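Local coordinates for protein MdcA (PDB 5VIT) that probably acts as the acyl-carrier-protein transferase of malonate decarboxylase, exchanging the acetyl group on the carrier protein for malonyl, at residues 52-57 with 145-150; 254-259 with 351-356. All coordinates share one frame; numbering follows the deposited sequence.

Contact 1: 52-57 with 145-150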
ATOM      1  N   ARG A  52       3.910  39.228 -33.374  1.00 31.90           N
ATOM      2  CA  ARG A  52       3.642  38.360 -32.241  1.00 34.30           C
ATOM      3  C   ARG A  52       2.360  38.844 -31.588  1.00 31.78           C
ATOM      4  O   ARG A  52       2.295  39.960 -31.065  1.00 30.39           O
ATOM      5  CB  ARG A  52       4.801  38.371 -31.242  1.00 34.81           C
ATOM      6  CG  ARG A  52       6.053  37.686 -31.740  1.00 36.93           C
ATOM      7  CD  ARG A  52       7.215  37.964 -30.801  1.00 38.23           C
ATOM      8  NE  ARG A  52       8.444  37.312 -31.248  1.00 42.55           N
ATOM      9  CZ  ARG A  52       9.658  37.639 -30.815  1.00 38.76           C
ATOM     10  NH1 ARG A  52       9.804  38.623 -29.933  1.00 31.86           N
ATOM     11  NH2 ARG A  52      10.726  36.993 -31.273  1.00 37.84           N
ATOM     12  N   VAL A  53       1.326  38.017 -31.635  1.00 35.62           N
ATOM     13  CA  VAL A  53       0.024  38.465 -31.144  1.00 35.98           C
ATOM     14  C   VAL A  53      -0.464  37.598 -30.001  1.00 30.98           C
ATOM     15  O   VAL A  53      -0.698  36.405 -30.164  1.00 31.02           O
ATOM     16  CB  VAL A  53      -1.047  38.463 -32.257  1.00 28.14           C
ATOM     17  CG1 VAL A  53      -2.380  38.904 -31.704  1.00 27.84           C
ATOM     18  CG2 VAL A  53      -0.612  39.336 -33.437  1.00 34.20           C
ATOM     19  N   VAL A  54      -0.600  38.217 -28.840  1.00 29.99           N
ATOM     20  CA  VAL A  54      -1.182  37.562 -27.692  1.00 30.26           C
ATOM     21  C   VAL A  54      -2.700  37.649 -27.833  1.00 31.75           C
ATOM     22  O   VAL A  54      -3.237  38.723 -28.066  1.00 31.72           O
ATOM     23  CB  VAL A  54      -0.700  38.207 -26.392  1.00 29.07           C
ATOM     24  CG1 VAL A  54      -1.559  37.770 -25.238  1.00 37.35           C
ATOM     25  CG2 VAL A  54       0.754  37.839 -26.142  1.00 29.70           C
ATOM     26  N   LEU A  55      -3.376  36.507 -27.718  1.00 35.27           N
ATOM     27  CA  LEU A  55      -4.825  36.414 -27.947  1.00 34.18           C
ATOM     28  C   LEU A  55      -5.477  35.578 -26.858  1.00 32.15           C
ATOM     29  O   LEU A  55      -5.153  34.397 -26.691  1.00 30.95           O
ATOM     30  CB  LEU A  55      -5.129  35.795 -29.318  1.00 28.05           C
ATOM     31  CG  LEU A  55      -6.595  35.415 -29.575  1.00 35.96           C
ATOM     32  CD1 LEU A  55      -7.557  36.614 -29.303  1.00 27.96           C
ATOM     33  CD2 LEU A  55      -6.771  34.855 -30.989  1.00 30.61           C
ATOM     34  N   GLU A  56      -6.410  36.179 -26.134  1.00 28.99           N
ATOM     35  CA  GLU A  56      -6.928  35.513 -24.960  1.00 31.04           C
ATOM     36  C   GLU A  56      -7.833  34.380 -25.345  1.00 40.78           C
ATOM     37  O   GLU A  56      -9.008  34.540 -25.727  1.00 36.82           O
ATOM     38  CB  GLU A  56      -7.624  36.479 -24.020  1.00 31.92           C
ATOM     39  CG  GLU A  56      -6.613  37.061 -23.055  1.00 31.80           C
ATOM     40  CD  GLU A  56      -7.225  37.918 -21.985  1.00 31.47           C
ATOM     41  OE1 GLU A  56      -8.427  38.250 -22.085  1.00 32.88           O
ATOM     42  OE2 GLU A  56      -6.486  38.272 -21.053  1.00 33.17           O
ATOM     43  N   GLY A  57      -7.148  33.247 -25.386  1.00 41.46           N
ATOM     44  CA  GLY A  57      -7.640  31.981 -24.950  1.00 37.20           C
ATOM     45  C   GLY A  57      -6.919  31.869 -23.615  1.00 35.13           C
ATOM     46  O   GLY A  57      -5.744  31.460 -23.527  1.00 33.07           O
ATOM     47  N   LEU A 145       9.802  36.493 -26.120  1.00 29.47           N
ATOM     48  CA  LEU A 145       8.612  36.615 -26.933  1.00 32.31           C
ATOM     49  C   LEU A 145       7.893  37.900 -26.587  1.00 28.62           C
ATOM     50  O   LEU A 145       6.680  37.888 -26.387  1.00 28.90           O
ATOM     51  CB  LEU A 145       7.685  35.415 -26.717  1.00 25.82           C
ATOM     52  CG  LEU A 145       8.211  34.052 -27.152  1.00 30.56           C
ATOM     53  CD1 LEU A 145       7.373  32.923 -26.550  1.00 33.53           C
ATOM     54  CD2 LEU A 145       8.183  33.991 -28.658  1.00 28.41           C
ATOM     55  N   ILE A 146       8.643  38.990 -26.468  1.00 33.19           N
ATOM     56  CA  ILE A 146       8.028  40.307 -26.331  1.00 28.87           C
ATOM     57  C   ILE A 146       6.970  40.386 -27.400  1.00 32.18           C
ATOM     58  O   ILE A 146       7.273  40.171 -28.569  1.00 37.97           O
ATOM     59  CB  ILE A 146       9.016  41.476 -26.545  1.00 34.09           C
ATOM     60  CG1 ILE A 146      10.408  41.160 -25.989  1.00 36.63           C
ATOM     61  CG2 ILE A 146       8.424  42.791 -26.010  1.00 27.11           C
ATOM     62  CD1 ILE A 146      10.613  41.499 -24.577  1.00 32.27           C
ATOM     63  N   PRO A 147       5.720  40.657 -27.016  1.00 33.61           N
ATOM     64  CA  PRO A 147       4.720  40.635 -28.082  1.00 33.25           C
ATOM     65  C   PRO A 147       4.516  42.011 -28.726  1.00 33.77           C
ATOM     66  O   PRO A 147       4.891  43.033 -28.151  1.00 32.01           O
ATOM     67  CB  PRO A 147       3.461  40.161 -27.360  1.00 32.83           C
ATOM     68  CG  PRO A 147       3.643  40.621 -25.939  1.00 30.22           C
ATOM     69  CD  PRO A 147       5.122  40.705 -25.669  1.00 27.44           C
ATOM     70  N   ASN A 148       3.945  42.021 -29.928  1.00 31.84           N
ATOM     71  CA  ASN A 148       3.616  43.269 -30.604  1.00 30.35           C
ATOM     72  C   ASN A 148       2.219  43.757 -30.250  1.00 30.83           C
ATOM     73  O   ASN A 148       2.000  44.957 -30.088  1.00 33.26           O
ATOM     74  CB  ASN A 148       3.731  43.100 -32.113  1.00 29.15           C
ATOM     75  CG  ASN A 148       5.111  42.672 -32.538  1.00 32.51           C
ATOM     76  OD1 ASN A 148       5.327  41.519 -32.917  1.00 35.23           O
ATOM     77  ND2 ASN A 148       6.065  43.593 -32.458  1.00 28.10           N
ATOM     78  N   VAL A 149       1.280  42.812 -30.144  1.00 29.69           N
ATOM     79  CA  VAL A 149      -0.129  43.128 -29.917  1.00 34.66           C
ATOM     80  C   VAL A 149      -0.745  42.218 -28.839  1.00 32.02           C
ATOM     81  O   VAL A 149      -0.434  41.034 -28.769  1.00 33.78           O
ATOM     82  CB  VAL A 149      -0.954  42.992 -31.235  1.00 35.95           C
ATOM     83  CG1 VAL A 149      -2.400  43.419 -31.023  1.00 28.02           C
ATOM     84  CG2 VAL A 149      -0.324  43.821 -32.356  1.00 35.46           C
ATOM     85  N   ALA A 150      -1.601  42.771 -27.987  1.00 28.97           N
ATOM     86  CA  ALA A 150      -2.421  41.921 -27.126  1.00 34.61           C
ATOM     87  C   ALA A 150      -3.921  42.123 -27.400  1.00 34.77           C
ATOM     88  O   ALA A 150      -4.415  43.253 -27.435  1.00 30.22           O
ATOM     89  CB  ALA A 150      -2.111  42.174 -25.664  1.00 30.16           C
TER
HETATM   90  O   HOH W   1      11.794  39.020 -27.719  1.00 32.81           O
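The guanidinium of Arg52 has Leu145 over one face, with CD2 4.1 Å above the plane and displaced toward the rim, while the carbonyl oxygen of Ile146 sits in plane at its edge. There Arg52 NH1 gives Ile146 O an almost straight hydrogen bond (3.3 Å, 173°) on a lone pair, and NH1 also donates to a water. A chain extended from CG to NE carries the charged group along the loop 145-148, and the long, flexible stem lets the guanidinium reach the carbonyl of Ile146, with Arg52 CD lying 3.1 Å from Ile146 O. Asn148 closes the other end of this loop: its OD1 takes the Arg52 backbone N at 2.7 Å on a lone pair in the carbonyl plane, because CG lies beside its own backbone N (chi1 -59°) and turns the amide back toward strand 52-55. From here the chains run as neighbouring parallel strands in the middle of an eight-stranded parallel sheet with helices packed on it, a Rossmann-like alpha/beta layout. Arg52 O accepts two backbone N-H groups, from Asn148 N at 2.9 Å and Val149 N at 3.2 Å, and Val54 N continues the ladder to Val149 O at 2.8 Å. The beta-branched Val53 and Val149 suit extended backbone and share one face of the sheet. On the other, Val54 CG2 meets Pro147 CB at 3.8 Å, and the small Ala150 lies beside Val54 under helix 172-180, whose Thr179 touches both Pro147 and Ala150.

Contact 2: 254-259 with 351-356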
ATOM      1  N   VAL A 254      -0.492  17.493   5.299  1.00 24.96           N
ATOM      2  CA  VAL A 254      -0.547  18.480   4.242  1.00 23.11           C
ATOM      3  C   VAL A 254      -1.477  19.644   4.595  1.00 29.36           C
ATOM      4  O   VAL A 254      -2.671  19.445   4.799  1.00 29.44           O
ATOM      5  CB  VAL A 254      -1.016  17.834   2.933  1.00 22.24           C
ATOM      6  CG1 VAL A 254      -1.301  18.901   1.866  1.00 22.75           C
ATOM      7  CG2 VAL A 254       0.007  16.803   2.457  1.00 19.87           C
ATOM      8  N   GLN A 255      -0.927  20.856   4.637  1.00 25.29           N
ATOM      9  CA  GLN A 255      -1.701  22.048   4.993  1.00 26.56           C
ATOM     10  C   GLN A 255      -2.200  22.853   3.792  1.00 26.98           C
ATOM     11  O   GLN A 255      -3.206  23.568   3.894  1.00 29.76           O
ATOM     12  CB  GLN A 255      -0.860  22.972   5.882  1.00 26.28           C
ATOM     13  CG  GLN A 255      -0.331  22.308   7.128  1.00 27.32           C
ATOM     14  CD  GLN A 255      -1.459  21.764   7.972  1.00 39.45           C
ATOM     15  OE1 GLN A 255      -2.254  22.523   8.532  1.00 41.39           O
ATOM     16  NE2 GLN A 255      -1.555  20.439   8.050  1.00 37.78           N
ATOM     17  N   SER A 256      -1.482  22.773   2.674  1.00 21.71           N
ATOM     18  CA  SER A 256      -1.804  23.588   1.495  1.00 23.63           C
ATOM     19  C   SER A 256      -1.537  22.820   0.207  1.00 23.34           C
ATOM     20  O   SER A 256      -0.648  21.959   0.157  1.00 23.39           O
ATOM     21  CB  SER A 256      -1.003  24.897   1.492  1.00 21.54           C
ATOM     22  OG  SER A 256       0.392  24.650   1.407  1.00 23.53           O
ATOM     23  N   LEU A 257      -2.279  23.148  -0.844  1.00 23.21           N
ATOM     24  CA  LEU A 257      -2.252  22.301  -2.040  1.00 22.82           C
ATOM     25  C   LEU A 257      -2.930  22.908  -3.250  1.00 23.73           C
ATOM     26  O   LEU A 257      -3.652  23.898  -3.156  1.00 25.76           O
ATOM     27  CB  LEU A 257      -2.911  20.945  -1.748  1.00 19.36           C
ATOM     28  CG  LEU A 257      -4.443  20.829  -1.564  1.00 23.67           C
ATOM     29  CD1 LEU A 257      -4.844  19.355  -1.421  1.00 23.29           C
ATOM     30  CD2 LEU A 257      -4.983  21.615  -0.355  1.00 25.62           C
ATOM     31  N   ASN A 258      -2.677  22.282  -4.391  1.00 23.60           N
ATOM     32  CA  ASN A 258      -3.440  22.502  -5.605  1.00 20.97           C
ATOM     33  C   ASN A 258      -3.969  21.150  -6.067  1.00 21.64           C
ATOM     34  O   ASN A 258      -3.253  20.143  -6.001  1.00 21.75           O
ATOM     35  CB  ASN A 258      -2.579  23.149  -6.704  1.00 19.78           C
ATOM     36  CG  ASN A 258      -3.229  23.058  -8.079  1.00 26.84           C
ATOM     37  OD1 ASN A 258      -2.801  22.265  -8.933  1.00 25.40           O
ATOM     38  ND2 ASN A 258      -4.304  23.822  -8.278  1.00 19.27           N
ATOM     39  N   HIS A 259      -5.224  21.126  -6.507  1.00 23.64           N
ATOM     40  CA  HIS A 259      -5.793  19.971  -7.215  1.00 22.94           C
ATOM     41  C   HIS A 259      -5.719  20.250  -8.708  1.00 23.50           C
ATOM     42  O   HIS A 259      -6.217  21.285  -9.172  1.00 21.35           O
ATOM     43  CB  HIS A 259      -7.252  19.718  -6.814  1.00 18.96           C
ATOM     44  CG  HIS A 259      -7.415  19.015  -5.502  1.00 21.17           C
ATOM     45  ND1 HIS A 259      -8.652  18.763  -4.943  1.00 25.21           N
ATOM     46  CD2 HIS A 259      -6.507  18.496  -4.643  1.00 21.81           C
ATOM     47  CE1 HIS A 259      -8.502  18.115  -3.801  1.00 20.10           C
ATOM     48  NE2 HIS A 259      -7.209  17.937  -3.595  1.00 24.88           N
ATOM     49  N   ALA A 351       4.622  28.096  -2.740  1.00 20.98           N
ATOM     50  CA  ALA A 351       4.014  28.362  -1.429  1.00 23.36           C
ATOM     51  C   ALA A 351       3.071  27.248  -0.952  1.00 25.07           C
ATOM     52  O   ALA A 351       2.407  27.372   0.077  1.00 24.50           O
ATOM     53  CB  ALA A 351       3.268  29.685  -1.482  1.00 20.17           C
ATOM     54  N   VAL A 352       3.030  26.146  -1.686  1.00 23.78           N
ATOM     55  CA  VAL A 352       2.058  25.099  -1.404  1.00 23.84           C
ATOM     56  C   VAL A 352       2.738  23.728  -1.186  1.00 23.05           C
ATOM     57  O   VAL A 352       3.745  23.447  -1.817  1.00 25.88           O
ATOM     58  CB  VAL A 352       1.018  25.128  -2.561  1.00 29.40           C
ATOM     59  CG1 VAL A 352       0.813  23.787  -3.238  1.00 25.12           C
ATOM     60  CG2 VAL A 352      -0.265  25.813  -2.087  1.00 27.05           C
ATOM     61  N   ASP A 353       2.229  22.915  -0.244  1.00 26.83           N
ATOM     62  CA  ASP A 353       2.853  21.622   0.110  1.00 22.14           C
ATOM     63  C   ASP A 353       2.825  20.585  -1.016  1.00 22.86           C
ATOM     64  O   ASP A 353       3.687  19.693  -1.089  1.00 23.14           O
ATOM     65  CB  ASP A 353       2.157  20.942   1.314  1.00 24.30           C
ATOM     66  CG  ASP A 353       2.292  21.704   2.616  1.00 26.30           C
ATOM     67  OD1 ASP A 353       3.139  22.591   2.689  1.00 29.37           O
ATOM     68  OD2 ASP A 353       1.531  21.417   3.574  1.00 28.63           O
ATOM     69  N   LEU A 354       1.785  20.631  -1.837  1.00 22.12           N
ATOM     70  CA  LEU A 354       1.482  19.465  -2.654  1.00 25.76           C
ATOM     71  C   LEU A 354       0.741  19.808  -3.950  1.00 25.35           C
ATOM     72  O   LEU A 354      -0.100  20.707  -3.987  1.00 24.83           O
ATOM     73  CB  LEU A 354       0.676  18.453  -1.818  1.00 23.26           C
ATOM     74  CG  LEU A 354      -0.035  17.255  -2.478  1.00 23.24           C
ATOM     75  CD1 LEU A 354      -0.284  16.160  -1.430  1.00 22.35           C
ATOM     76  CD2 LEU A 354      -1.359  17.624  -3.166  1.00 19.71           C
ATOM     77  N   PHE A 355       1.068  19.072  -5.010  1.00 22.78           N
ATOM     78  CA  PHE A 355       0.248  19.047  -6.211  1.00 23.02           C
ATOM     79  C   PHE A 355      -0.258  17.645  -6.400  1.00 22.30           C
ATOM     80  O   PHE A 355       0.466  16.681  -6.170  1.00 23.10           O
ATOM     81  CB  PHE A 355       1.032  19.479  -7.453  1.00 26.24           C
ATOM     82  CG  PHE A 355       0.344  19.142  -8.752  1.00 23.37           C
ATOM     83  CD1 PHE A 355      -0.682  19.930  -9.233  1.00 22.82           C
ATOM     84  CD2 PHE A 355       0.736  18.045  -9.489  1.00 24.83           C
ATOM     85  CE1 PHE A 355      -1.313  19.627 -10.443  1.00 24.08           C
ATOM     86  CE2 PHE A 355       0.115  17.724 -10.687  1.00 22.90           C
ATOM     87  CZ  PHE A 355      -0.920  18.525 -11.164  1.00 27.33           C
ATOM     88  N   ILE A 356      -1.505  17.520  -6.832  1.00 27.10           N
ATOM     89  CA  ILE A 356      -2.024  16.201  -7.172  1.00 25.78           C
ATOM     90  C   ILE A 356      -2.863  16.322  -8.429  1.00 24.05           C
ATOM     91  O   ILE A 356      -3.734  17.174  -8.514  1.00 22.37           O
ATOM     92  CB  ILE A 356      -2.836  15.573  -6.006  1.00 23.88           C
ATOM     93  CG1 ILE A 356      -3.365  14.186  -6.395  1.00 20.13           C
ATOM     94  CG2 ILE A 356      -3.966  16.496  -5.557  1.00 21.71           C
ATOM     95  CD1 ILE A 356      -3.850  13.345  -5.198  1.00 18.79           C
TER
HETATM   96  O   HOH W   2       1.743  24.460   3.916  1.00 28.34           O
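Asn258 lies alongside Phe355, its amide nearly coplanar with the ring (13° apart), and brings OD1 to the ring edge, 3.2 Å from CD1 of Phe355. The aromatic C-H edge carries slight positive charge, which suits a carbonyl oxygen, while ND2 of Asn258 is bonded to Thr290 O on the neighbouring strand. These residues sit on adjacent parallel strands, 256-259 and 354-357, in the parallel part of a mixed sheet flanked by helices, the second alpha/beta core of the chain. Asn258 N donates to Leu354 O at 3.0 Å, and Asn258 O accepts from Ile356 N at 3.3 Å, so the N-H and the C=O of Asn258 both bond to strand 354-357, to the residues on either side of Phe355, as in a parallel pair. On the face opposite Asn258 and Phe355, His259 and Ile356 run side by side, and the branched CG2 of Ile356 comes within 3.4 Å of CD2 of His259. The imidazole has its two nitrogens engaged by Tyr249 and Glu269, and helices 235-250 and 263-278 cover this side, where Leu257 and Leu354 supply further apolar bulk. Where the strands begin, Asp353 turns its short carboxylate back to the other chain: with CG beside the backbone N (chi1 -65°), OD2 receives Gln255 N at 2.7 Å, nearly in line with its C-O bond, and Ser256 N only weakly. Ser256 answers with OG held between its N and carbonyl carbon (chi1 63°), accepting Asp353 N at 3.0 Å; a water donates to Asp353 OD1 at 2.6 Å and also bonds Ser256 OG.

In the fold
Contact 1 and contact 2 occupy separate parallel-strand cores on opposite sides of the chain's centre. Their centres are 31 Å apart and their nearest atoms about 17 Å apart, so neither touches the other. They follow in series, contact 1 being complete before contact 2 begins, and each joins strands about 90 residues apart in sequence that become immediate neighbours in a sheet. This is consistent with two alpha/beta units, as in CoA-transferase-like proteins, though the first sheet is wholly parallel and the second mixed. A malonate ion, probably from the crystallisation liquor, lies about 5 Å from the side chain of Asn258 in contact 2, which may mark a pocket there.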